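Local coordinates for protein aminoacyl-histidine dipeptidase (Vibrio alginolyticus, PDB 3MRU) that probably hydrolyses dipeptides, including aminoacyl-histidine substrates such as carnosine, as a zinc-dependent metallopeptidase of the M20C family, at residues F20-H32 against H93-D105. Sequence-based numbering, arbitrary orientation.
Sequences FDKICSIPHPSKH and HDFTQDPIQPYID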
ATOM      1  N   PHE A  20       9.130  15.197  20.197  1.00 56.99           N
ATOM      2  CA  PHE A  20       9.103  13.758  20.109  1.00 56.47           C
ATOM      3  C   PHE A  20       9.230  13.062  21.485  1.00 57.00           C
ATOM      4  O   PHE A  20       8.532  12.065  21.739  1.00 56.68           O
ATOM      5  CB  PHE A  20      10.139  13.231  19.114  1.00 53.82           C
ATOM      6  CG  PHE A  20      10.009  11.765  18.858  1.00 52.47           C
ATOM      7  CD1 PHE A  20       8.863  11.249  18.252  1.00 50.77           C
ATOM      8  CD2 PHE A  20      11.008  10.892  19.250  1.00 51.05           C
ATOM      9  CE1 PHE A  20       8.718   9.899  18.039  1.00 48.87           C
ATOM     10  CE2 PHE A  20      10.875   9.538  19.031  1.00 50.84           C
ATOM     11  CZ  PHE A  20       9.722   9.043  18.426  1.00 50.77           C
ATOM     12  N   ASP A  21      10.090  13.578  22.373  1.00 61.78           N
ATOM     13  CA  ASP A  21      10.199  12.969  23.706  1.00 62.29           C
ATOM     14  C   ASP A  21       8.850  13.100  24.412  1.00 62.01           C
ATOM     15  O   ASP A  21       8.426  12.165  25.082  1.00 61.60           O
ATOM     16  CB  ASP A  21      11.387  13.502  24.558  1.00104.86           C
ATOM     17  CG  ASP A  21      11.872  12.476  25.648  1.00106.51           C
ATOM     18  OD1 ASP A  21      12.934  12.707  26.292  1.00105.76           O
ATOM     19  OD2 ASP A  21      11.194  11.429  25.872  1.00108.82           O
ATOM     20  N   LYS A  22       8.163  14.224  24.215  1.00 74.49           N
ATOM     21  CA  LYS A  22       6.838  14.414  24.806  1.00 75.58           C
ATOM     22  C   LYS A  22       5.766  13.502  24.190  1.00 75.99           C
ATOM     23  O   LYS A  22       5.049  12.823  24.933  1.00 76.56           O
ATOM     24  CB  LYS A  22       6.386  15.875  24.762  1.00 65.43           C
ATOM     25  CG  LYS A  22       4.981  16.135  25.351  1.00 65.90           C
ATOM     26  CD  LYS A  22       5.013  16.112  26.878  1.00 68.14           C
ATOM     27  CE  LYS A  22       3.672  16.536  27.452  1.00 69.04           C
ATOM     28  NZ  LYS A  22       3.809  17.704  28.387  1.00 70.21           N
ATOM     29  N   ILE A  23       5.647  13.491  22.859  1.00 56.23           N
ATOM     30  CA  ILE A  23       4.810  12.496  22.150  1.00 55.99           C
ATOM     31  C   ILE A  23       5.055  11.025  22.580  1.00 56.12           C
ATOM     32  O   ILE A  23       4.123  10.252  22.671  1.00 56.22           O
ATOM     33  CB  ILE A  23       4.972  12.589  20.620  1.00 50.34           C
ATOM     34  CG1 ILE A  23       4.334  13.869  20.076  1.00 49.48           C
ATOM     35  CG2 ILE A  23       4.304  11.419  19.963  1.00 50.26           C
ATOM     36  CD1 ILE A  23       4.792  14.274  18.673  1.00 82.11           C
ATOM     37  N   CYS A  24       6.300  10.646  22.835  1.00 60.28           N
ATOM     38  CA  CYS A  24       6.600   9.294  23.298  1.00 60.94           C
ATOM     39  C   CYS A  24       5.995   9.002  24.665  1.00 61.25           C
ATOM     40  O   CYS A  24       5.691   7.849  24.980  1.00 61.04           O
ATOM     41  CB  CYS A  24       8.114   9.091  23.418  1.00 69.30           C
ATOM     42  SG  CYS A  24       9.017   8.662  21.920  1.00 70.42           S
ATOM     43  N   SER A  25       5.873  10.050  25.484  1.00 77.62           N
ATOM     44  CA  SER A  25       5.463   9.928  26.888  1.00 77.89           C
ATOM     45  C   SER A  25       3.946   9.717  27.039  1.00 78.86           C
ATOM     46  O   SER A  25       3.487   9.182  28.066  1.00 79.37           O
ATOM     47  CB  SER A  25       5.895  11.154  27.701  1.00 51.02           C
ATOM     48  OG  SER A  25       5.073  12.284  27.443  1.00 49.00           O
ATOM     49  N   ILE A  26       3.166  10.132  26.040  1.00 55.37           N
ATOM     50  CA  ILE A  26       1.718   9.937  26.130  1.00 55.77           C
ATOM     51  C   ILE A  26       1.198   8.906  25.118  1.00 56.17           C
ATOM     52  O   ILE A  26       1.274   9.124  23.914  1.00 55.65           O
ATOM     53  CB  ILE A  26       0.884  11.270  26.073  1.00 63.96           C
ATOM     54  CG1 ILE A  26       0.081  11.357  24.776  1.00 63.85           C
ATOM     55  CG2 ILE A  26       1.747  12.527  26.342  1.00 62.69           C
ATOM     56  CD1 ILE A  26       0.949  11.598  23.569  1.00 82.67           C
ATOM     57  N   PRO A  27       0.687   7.792  25.633  1.00 73.01           N
ATOM     58  CA  PRO A  27       0.183   6.698  24.798  1.00 73.45           C
ATOM     59  C   PRO A  27      -0.878   6.937  23.728  1.00 73.80           C
ATOM     60  O   PRO A  27      -2.019   7.275  24.041  1.00 73.22           O
ATOM     61  CB  PRO A  27      -0.573   5.822  25.799  1.00 67.37           C
ATOM     62  CG  PRO A  27       0.110   6.069  27.097  1.00 67.23           C
ATOM     63  CD  PRO A  27       0.532   7.511  27.070  1.00 67.19           C
ATOM     64  N   HIS A  28      -0.486   6.752  22.472  1.00 63.66           N
ATOM     65  CA  HIS A  28      -1.388   6.903  21.341  1.00 64.16           C
ATOM     66  C   HIS A  28      -1.402   5.806  20.242  1.00 65.15           C
ATOM     67  O   HIS A  28      -0.969   6.060  19.124  1.00 65.49           O
ATOM     68  CB  HIS A  28      -0.834   8.253  20.812  1.00 80.88           C
ATOM     69  CG  HIS A  28       0.623   8.227  20.433  1.00 80.54           C
ATOM     70  ND1 HIS A  28       1.637   8.053  21.355  1.00 79.46           N
ATOM     71  CD2 HIS A  28       1.233   8.351  19.231  1.00 79.45           C
ATOM     72  CE1 HIS A  28       2.801   8.072  20.738  1.00 77.64           C
ATOM     73  NE2 HIS A  28       2.585   8.243  19.447  1.00 78.47           N
ATOM     74  N   PRO A  29      -1.926   4.589  20.535  1.00 67.93           N
ATOM     75  CA  PRO A  29      -2.022   3.596  19.457  1.00 68.38           C
ATOM     76  C   PRO A  29      -3.261   3.945  18.680  1.00 69.11           C
ATOM     77  O   PRO A  29      -4.027   4.820  19.094  1.00 68.79           O
ATOM     78  CB  PRO A  29      -2.277   2.276  20.182  1.00 74.93           C
ATOM     79  CG  PRO A  29      -1.922   2.501  21.610  1.00 74.70           C
ATOM     80  CD  PRO A  29      -2.117   3.958  21.858  1.00 74.57           C
ATOM     81  N   SER A  30      -3.463   3.258  17.560  1.00 85.88           N
ATOM     82  CA  SER A  30      -4.579   3.575  16.690  1.00 86.81           C
ATOM     83  C   SER A  30      -5.816   3.539  17.546  1.00 87.62           C
ATOM     84  O   SER A  30      -5.901   2.748  18.498  1.00 87.94           O
ATOM     85  CB  SER A  30      -4.661   2.604  15.519  1.00 80.56           C
ATOM     86  OG  SER A  30      -3.377   2.439  14.921  1.00 80.49           O
ATOM     87  N   LYS A  31      -6.738   4.445  17.248  1.00 90.70           N
ATOM     88  CA  LYS A  31      -8.029   4.532  17.947  1.00 91.87           C
ATOM     89  C   LYS A  31      -7.990   5.136  19.384  1.00 92.25           C
ATOM     90  O   LYS A  31      -9.038   5.330  20.006  1.00 92.51           O
ATOM     91  CB  LYS A  31      -8.772   3.183  17.890  1.00 81.72           C
ATOM     92  CG  LYS A  31      -9.200   2.737  16.457  1.00 83.22           C
ATOM     93  CD  LYS A  31     -10.515   3.406  15.986  1.00 84.82           C
ATOM     94  CE  LYS A  31     -11.758   2.601  16.451  1.00 86.50           C
ATOM     95  NZ  LYS A  31     -13.059   3.379  16.478  1.00 85.34           N
ATOM     96  N   HIS A  32      -6.795   5.473  19.884  1.00 80.09           N
ATOM     97  CA  HIS A  32      -6.645   6.066  21.216  1.00 80.02           C
ATOM     98  C   HIS A  32      -5.934   7.407  21.176  1.00 80.29           C
ATOM     99  O   HIS A  32      -5.302   7.843  22.134  1.00 79.82           O
ATOM    100  CB  HIS A  32      -5.943   5.087  22.122  1.00 88.23           C
ATOM    101  CG  HIS A  32      -6.732   3.842  22.360  1.00 89.33           C
ATOM    102  ND1 HIS A  32      -7.077   2.977  21.344  1.00 90.38           N
ATOM    103  CD2 HIS A  32      -7.266   3.328  23.493  1.00 90.53           C
ATOM    104  CE1 HIS A  32      -7.775   1.972  21.843  1.00 91.14           C
ATOM    105  NE2 HIS A  32      -7.897   2.158  23.146  1.00 91.35           N
ATOM    106  N   HIS A  93       3.778  -4.323  28.445  1.00 77.87           N
ATOM    107  CA  HIS A  93       3.402  -3.018  27.924  1.00 76.94           C
ATOM    108  C   HIS A  93       1.910  -2.897  27.619  1.00 76.83           C
ATOM    109  O   HIS A  93       1.412  -3.488  26.658  1.00 76.76           O
ATOM    110  CB  HIS A  93       4.253  -2.663  26.677  1.00 72.49           C
ATOM    111  CG  HIS A  93       4.390  -1.189  26.428  1.00 70.16           C
ATOM    112  ND1 HIS A  93       3.555  -0.496  25.579  1.00 68.16           N
ATOM    113  CD2 HIS A  93       5.254  -0.279  26.933  1.00 68.04           C
ATOM    114  CE1 HIS A  93       3.891   0.781  25.580  1.00 67.17           C
ATOM    115  NE2 HIS A  93       4.919   0.938  26.394  1.00 67.18           N
ATOM    116  N   ASP A  94       1.200  -2.110  28.422  1.00 77.64           N
ATOM    117  CA  ASP A  94      -0.181  -1.801  28.091  1.00 77.69           C
ATOM    118  C   ASP A  94      -0.174  -0.589  27.186  1.00 77.38           C
ATOM    119  O   ASP A  94      -0.054   0.541  27.642  1.00 77.43           O
ATOM    120  CB  ASP A  94      -1.026  -1.541  29.343  1.00131.78           C
ATOM    121  CG  ASP A  94      -2.515  -1.849  29.129  1.00133.37           C
ATOM    122  OD1 ASP A  94      -2.870  -3.063  29.009  1.00137.13           O
ATOM    123  OD2 ASP A  94      -3.330  -0.889  29.102  1.00132.15           O
ATOM    124  N   PHE A  95      -0.290  -0.831  25.890  1.00 73.08           N
ATOM    125  CA  PHE A  95      -0.289   0.261  24.926  1.00 72.98           C
ATOM    126  C   PHE A  95      -1.276   1.365  25.257  1.00 72.64           C
ATOM    127  O   PHE A  95      -0.918   2.528  25.201  1.00 72.92           O
ATOM    128  CB  PHE A  95      -0.445  -0.251  23.480  1.00 96.99           C
ATOM    129  CG  PHE A  95       0.851  -0.783  22.891  1.00 97.56           C
ATOM    130  CD1 PHE A  95       1.230  -2.109  23.087  1.00 97.12           C
ATOM    131  CD2 PHE A  95       1.714   0.056  22.186  1.00 97.82           C
ATOM    132  CE1 PHE A  95       2.421  -2.585  22.578  1.00 96.68           C
ATOM    133  CE2 PHE A  95       2.913  -0.425  21.671  1.00 96.99           C
ATOM    134  CZ  PHE A  95       3.261  -1.742  21.868  1.00 96.88           C
ATOM    135  N   THR A  96      -2.496   1.023  25.644  1.00 80.75           N
ATOM    136  CA  THR A  96      -3.477   2.063  25.963  1.00 80.88           C
ATOM    137  C   THR A  96      -2.928   2.975  27.049  1.00 80.62           C
ATOM    138  O   THR A  96      -3.247   4.155  27.072  1.00 80.47           O
ATOM    139  CB  THR A  96      -4.869   1.497  26.317  1.00 97.80           C
ATOM    140  OG1 THR A  96      -4.756   0.653  27.464  1.00 98.59           O
ATOM    141  CG2 THR A  96      -5.483   0.715  25.136  1.00 98.08           C
ATOM    142  N   GLN A  97      -2.096   2.431  27.934  1.00 88.60           N
ATOM    143  CA  GLN A  97      -1.671   3.164  29.134  1.00 88.98           C
ATOM    144  C   GLN A  97      -0.197   3.542  29.319  1.00 88.24           C
ATOM    145  O   GLN A  97       0.101   4.596  29.898  1.00 88.48           O
ATOM    146  CB  GLN A  97      -2.130   2.326  30.311  1.00139.02           C
ATOM    147  CG  GLN A  97      -3.581   2.544  30.670  1.00142.11           C
ATOM    148  CD  GLN A  97      -3.912   1.867  31.969  1.00146.30           C
ATOM    149  OE1 GLN A  97      -3.421   0.759  32.243  1.00148.28           O
ATOM    150  NE2 GLN A  97      -4.727   2.528  32.797  1.00146.68           N
ATOM    151  N   ASP A  98       0.706   2.690  28.837  1.00 94.53           N
ATOM    152  CA  ASP A  98       2.149   2.890  29.001  1.00 93.15           C
ATOM    153  C   ASP A  98       2.834   3.741  27.920  1.00 92.11           C
ATOM    154  O   ASP A  98       2.449   3.696  26.734  1.00 91.50           O
ATOM    155  CB  ASP A  98       2.842   1.536  29.126  1.00 98.25           C
ATOM    156  CG  ASP A  98       2.354   0.761  30.318  1.00 98.51           C
ATOM    157  OD1 ASP A  98       2.900  -0.332  30.581  1.00 99.74           O
ATOM    158  OD2 ASP A  98       1.423   1.250  30.994  1.00 98.84           O
ATOM    159  N   PRO A  99       3.855   4.525  28.343  1.00 90.66           N
ATOM    160  CA  PRO A  99       4.655   5.402  27.500  1.00 89.53           C
ATOM    161  C   PRO A  99       5.707   4.627  26.715  1.00 88.31           C
ATOM    162  O   PRO A  99       6.131   3.559  27.152  1.00 88.32           O
ATOM    163  CB  PRO A  99       5.346   6.303  28.528  1.00 85.48           C
ATOM    164  CG  PRO A  99       5.558   5.421  29.685  1.00 85.49           C
ATOM    165  CD  PRO A  99       4.297   4.609  29.753  1.00 86.57           C
ATOM    166  N   ILE A 100       6.121   5.161  25.571  1.00 72.37           N
ATOM    167  CA  ILE A 100       7.250   4.595  24.846  1.00 71.23           C
ATOM    168  C   ILE A 100       8.540   5.009  25.540  1.00 70.98           C
ATOM    169  O   ILE A 100       8.745   6.185  25.872  1.00 70.86           O
ATOM    170  CB  ILE A 100       7.290   5.083  23.385  1.00 69.08           C
ATOM    171  CG1 ILE A 100       5.932   4.893  22.694  1.00 68.33           C
ATOM    172  CG2 ILE A 100       8.421   4.412  22.627  1.00 68.18           C
ATOM    173  CD1 ILE A 100       4.868   5.911  23.049  1.00 91.39           C
ATOM    174  N   GLN A 101       9.418   4.053  25.779  1.00 73.86           N
ATOM    175  CA  GLN A 101      10.688   4.420  26.358  1.00 73.65           C
ATOM    176  C   GLN A 101      11.710   4.502  25.232  1.00 73.33           C
ATOM    177  O   GLN A 101      12.390   3.520  24.964  1.00 73.90           O
ATOM    178  CB  GLN A 101      11.143   3.396  27.398  1.00 95.84           C
ATOM    179  CG  GLN A 101      10.210   3.155  28.573  1.00 95.81           C
ATOM    180  CD  GLN A 101      10.523   1.822  29.237  1.00 97.74           C
ATOM    181  OE1 GLN A 101      11.559   1.670  29.904  1.00 98.48           O
ATOM    182  NE2 GLN A 101       9.649   0.829  29.031  1.00 98.38           N
ATOM    183  N   PRO A 102      11.843   5.673  24.576  1.00 85.65           N
ATOM    184  CA  PRO A 102      12.832   5.721  23.505  1.00 84.78           C
ATOM    185  C   PRO A 102      14.225   5.733  24.117  1.00 84.41           C
ATOM    186  O   PRO A 102      14.404   6.245  25.231  1.00 84.60           O
ATOM    187  CB  PRO A 102      12.544   7.063  22.835  1.00 63.43           C
ATOM    188  CG  PRO A 102      11.993   7.923  23.940  1.00 63.83           C
ATOM    189  CD  PRO A 102      11.187   6.982  24.789  1.00 64.43           C
ATOM    190  N   TYR A 103      15.197   5.155  23.420  1.00 60.58           N
ATOM    191  CA  TYR A 103      16.586   5.240  23.847  1.00 59.88           C
ATOM    192  C   TYR A 103      17.516   5.389  22.648  1.00 60.45           C
ATOM    193  O   TYR A 103      17.109   5.171  21.505  1.00 60.45           O
ATOM    194  CB  TYR A 103      16.966   4.054  24.734  1.00 59.79           C
ATOM    195  CG  TYR A 103      17.157   2.726  24.028  1.00 58.93           C
ATOM    196  CD1 TYR A 103      18.444   2.240  23.748  1.00 57.97           C
ATOM    197  CD2 TYR A 103      16.060   1.934  23.673  1.00 57.18           C
ATOM    198  CE1 TYR A 103      18.630   1.029  23.110  1.00 57.65           C
ATOM    199  CE2 TYR A 103      16.230   0.719  23.038  1.00 56.74           C
ATOM    200  CZ  TYR A 103      17.516   0.269  22.755  1.00 58.65           C
ATOM    201  OH  TYR A 103      17.695  -0.945  22.111  1.00 59.84           O
ATOM    202  N   ILE A 104      18.761   5.780  22.909  1.00 74.70           N
ATOM    203  CA  ILE A 104      19.734   6.000  21.842  1.00 75.20           C
ATOM    204  C   ILE A 104      20.762   4.876  21.781  1.00 76.07           C
ATOM    205  O   ILE A 104      21.461   4.628  22.757  1.00 76.42           O
ATOM    206  CB  ILE A 104      20.468   7.334  22.034  1.00 63.86           C
ATOM    207  CG1 ILE A 104      19.466   8.494  22.013  1.00 63.45           C
ATOM    208  CG2 ILE A 104      21.565   7.505  20.963  1.00 63.57           C
ATOM    209  CD1 ILE A 104      20.015   9.829  22.509  1.00 84.00           C
ATOM    210  N   ASP A 105      20.859   4.207  20.635  1.00 88.08           N
ATOM    211  CA  ASP A 105      21.867   3.177  20.432  1.00 89.14           C
ATOM    212  C   ASP A 105      22.556   3.415  19.104  1.00 89.19           C
ATOM    213  O   ASP A 105      22.061   2.954  18.067  1.00 89.38           O
ATOM    214  CB  ASP A 105      21.216   1.791  20.435  1.00119.96           C
ATOM    215  CG  ASP A 105      22.242   0.635  20.534  1.00122.17           C
ATOM    216  OD1 ASP A 105      23.412   0.874  20.931  1.00123.92           O
ATOM    217  OD2 ASP A 105      21.858  -0.532  20.234  1.00124.64           O
TER
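Cys24, in the last part of helix 14-25, packs against Ile100 and Pro102 and illustrates how a small side chain can fit a helix to the extended chain leading into strand 102-105. Its CB faces the segment 93-105 and lies 3.9 Å from Ile100 O and 4.0 Å from Pro102 CD. One bond further, SG is turned beside the backbone N, away from the carbonyl carbon (chi1 -83°), which carries it to the Pro102 ring, with CG at 3.7 Å, while on the helix side it rests over the rim of one face of the Phe20 ring. The backbone adds a polar tie, Ile100 N donating to Cys24 O at 2.8 Å, although the position of that oxygen is uncertain.

Beyond the helix the chain runs on through prolines. The Pro27 ring leans on a curl of backbone carbonyls, CB reaching Phe95 O and Thr96 O, and CG reaching Gln97 O (3.2 Å) and Asp98 O. Pro29 CG then touches Phe95 CB at 3.6 Å. At the solvent-exposed margin, Thr96 CG2 comes obliquely to the His32 ring, 3.4 Å from NE2; the other ring nitrogen, ND1, donates to Ser30 O nearly in the ring plane, which helps fix the ring's rotation.

Helix 124-132 packs on Phe20 and Ile23, and helix 36-46 on Ile23 and His28, whose side chain is about 11 Å from a bound zinc ion. Ile100 reaches Ala111 of strand 108-111, the antiparallel neighbour of strand 102-105, the outermost strand within this chain of a four-stranded antiparallel sheet.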